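Local structure of iron-binding protein (Staphylococcus epidermidis, 4M7O) at residues Pro30-Ile35 with Leu84-Gln89. The protein probably binds iron, or an iron-containing compound, as the solute-binding protein of an uptake system. Sequence-based numbering, arbitrary orientation.
Sequences PSNTEI and LAHESQ
Segment 30-35, the start of helix 30-38, crosses strand residues 84-86 with segment axes 8.3 Å apart and 138° between chain directions; the closest CA atoms, those of Asn32 and Leu84, are separated by 7.0 Å. Asn32 supplies both cross-contact hydrogen bonds through its amide nitrogen: a weak one from ND2 of Asn32 to O of Leu84 (2.9 Å) and another from ND2 to O of Ala85 (3.0 Å). The Ala85 oxygen lies in the Asn32 amide plane, whereas ND2 stands above the Ala85 carbonyl plane, 69° out of it, so the bond misses the lone pairs. With CG anti to its carbonyl carbon (chi1 -78°), Asn32 reaches across to the strand, and its amide also packs on Leu84, ND2 lying 3.5 Å from CG of Leu84. ND1 of the His86 ring shares a hydrogen bond with OG of Ser88 (2.8 Å), while N of His86 donates to OE1 of Gln89 (2.9 Å). Backbone hydrogen bonds join Leu84 to Ile26 and Leu28, and Ala85 to Val108 and Val110. This is helix-on-sheet packing in the three-layer, Rossmann-like lobe of a periplasmic binding protein, at the C-terminal end of an interior parallel strand.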
loop_
_atom_site.group_PDB
_atom_site.type_symbol
_atom_site.label_atom_id
_atom_site.label_comp_id
_atom_site.label_asym_id
_atom_site.label_seq_id
_atom_site.Cartn_x
_atom_site.Cartn_y
_atom_site.Cartn_z
ATOM N N PRO A 30 4.219 -9.052 -0.288
ATOM C CA PRO A 30 5.489 -8.450 0.144
ATOM C C PRO A 30 5.423 -7.704 1.479
ATOM O O PRO A 30 6.373 -7.841 2.234
ATOM C CB PRO A 30 5.841 -7.506 -1.012
ATOM C CG PRO A 30 5.177 -8.155 -2.223
ATOM C CD PRO A 30 3.865 -8.662 -1.670
ATOM N N SER A 31 4.346 -6.980 1.792
ATOM C CA SER A 31 4.287 -6.292 3.088
ATOM C C SER A 31 4.471 -7.262 4.270
ATOM O O SER A 31 5.221 -6.970 5.210
ATOM C CB SER A 31 3.004 -5.470 3.244
ATOM O OG SER A 31 1.860 -6.247 2.948
ATOM N N ASN A 32 3.800 -8.409 4.211
ATOM C CA ASN A 32 3.991 -9.475 5.197
ATOM C C ASN A 32 5.456 -9.876 5.320
ATOM O O ASN A 32 5.996 -9.980 6.428
ATOM C CB ASN A 32 3.154 -10.708 4.832
ATOM C CG ASN A 32 1.687 -10.545 5.189
ATOM O OD1 ASN A 32 1.280 -9.513 5.736
ATOM N ND2 ASN A 32 0.882 -11.567 4.885
ATOM N N THR A 33 6.102 -10.091 4.181
ATOM C CA THR A 33 7.497 -10.524 4.200
ATOM C C THR A 33 8.380 -9.467 4.839
ATOM O O THR A 33 9.262 -9.795 5.631
ATOM C CB THR A 33 8.002 -10.818 2.803
ATOM O OG1 THR A 33 7.182 -11.839 2.203
ATOM C CG2 THR A 33 9.458 -11.309 2.844
ATOM N N GLU A 34 8.134 -8.196 4.520
ATOM C CA GLU A 34 8.959 -7.121 5.066
ATOM C C GLU A 34 8.835 -7.058 6.583
ATOM O O GLU A 34 9.825 -6.855 7.283
ATOM C CB GLU A 34 8.579 -5.774 4.432
ATOM C CG GLU A 34 8.953 -5.667 2.962
ATOM C CD GLU A 34 8.850 -4.236 2.440
ATOM O OE1 GLU A 34 9.186 -3.290 3.197
ATOM O OE2 GLU A 34 8.439 -4.063 1.269
ATOM N N ILE A 35 7.612 -7.236 7.077
ATOM C CA ILE A 35 7.331 -7.155 8.500
ATOM C C ILE A 35 7.991 -8.320 9.245
ATOM O O ILE A 35 8.571 -8.131 10.317
ATOM C CB ILE A 35 5.811 -7.181 8.765
ATOM C CG1 ILE A 35 5.141 -5.920 8.197
ATOM C CG2 ILE A 35 5.526 -7.327 10.256
ATOM C CD1 ILE A 35 3.627 -6.001 8.171
ATOM N N LEU A 84 1.236 -16.930 5.949
ATOM C CA LEU A 84 0.828 -15.597 6.322
ATOM C C LEU A 84 0.403 -14.859 5.058
ATOM O O LEU A 84 1.249 -14.370 4.285
ATOM C CB LEU A 84 1.990 -14.890 7.023
ATOM C CG LEU A 84 1.648 -13.548 7.664
ATOM C CD1 LEU A 84 0.540 -13.725 8.675
ATOM C CD2 LEU A 84 2.890 -12.930 8.309
ATOM N N ALA A 85 -0.909 -14.774 4.853
ATOM C CA ALA A 85 -1.457 -14.151 3.651
ATOM C C ALA A 85 -2.109 -12.816 3.996
ATOM O O ALA A 85 -1.971 -12.319 5.111
ATOM C CB ALA A 85 -2.463 -15.077 2.967
ATOM N N HIS A 86 -2.842 -12.258 3.040
ATOM C CA HIS A 86 -3.404 -10.919 3.183
ATOM C C HIS A 86 -4.896 -10.955 2.907
ATOM O O HIS A 86 -5.349 -11.757 2.082
ATOM C CB HIS A 86 -2.723 -10.008 2.175
ATOM C CG HIS A 86 -2.798 -8.556 2.511
ATOM N ND1 HIS A 86 -3.599 -7.674 1.819
ATOM C CD2 HIS A 86 -2.149 -7.817 3.448
ATOM C CE1 HIS A 86 -3.450 -6.459 2.318
ATOM N NE2 HIS A 86 -2.573 -6.522 3.308
ATOM N N GLU A 87 -5.662 -10.093 3.581
ATOM C CA GLU A 87 -7.107 -10.017 3.360
ATOM C C GLU A 87 -7.433 -9.829 1.882
ATOM O O GLU A 87 -8.401 -10.388 1.392
ATOM C CB GLU A 87 -7.734 -8.888 4.195
ATOM C CG GLU A 87 -9.255 -8.867 4.173
ATOM C CD GLU A 87 -9.846 -7.648 4.870
ATOM O OE1 GLU A 87 -9.079 -6.853 5.466
ATOM O OE2 GLU A 87 -11.083 -7.483 4.817
ATOM N N SER A 88 -6.606 -9.080 1.159
ATOM C CA SER A 88 -6.872 -8.824 -0.263
ATOM C C SER A 88 -6.844 -10.090 -1.129
ATOM O O SER A 88 -7.272 -10.058 -2.286
ATOM C CB SER A 88 -5.893 -7.787 -0.828
ATOM O OG SER A 88 -4.550 -8.237 -0.717
ATOM N N GLN A 89 -6.366 -11.195 -0.557
ATOM C CA GLN A 89 -6.166 -12.451 -1.281
ATOM C C GLN A 89 -7.184 -13.524 -0.945
ATOM O O GLN A 89 -7.119 -14.622 -1.505
ATOM C CB GLN A 89 -4.763 -13.021 -0.982
ATOM C CG GLN A 89 -3.622 -12.138 -1.459
ATOM C CD GLN A 89 -2.278 -12.564 -0.911
ATOM O OE1 GLN A 89 -2.153 -12.942 0.262
ATOM N NE2 GLN A 89 -1.255 -12.503 -1.759
#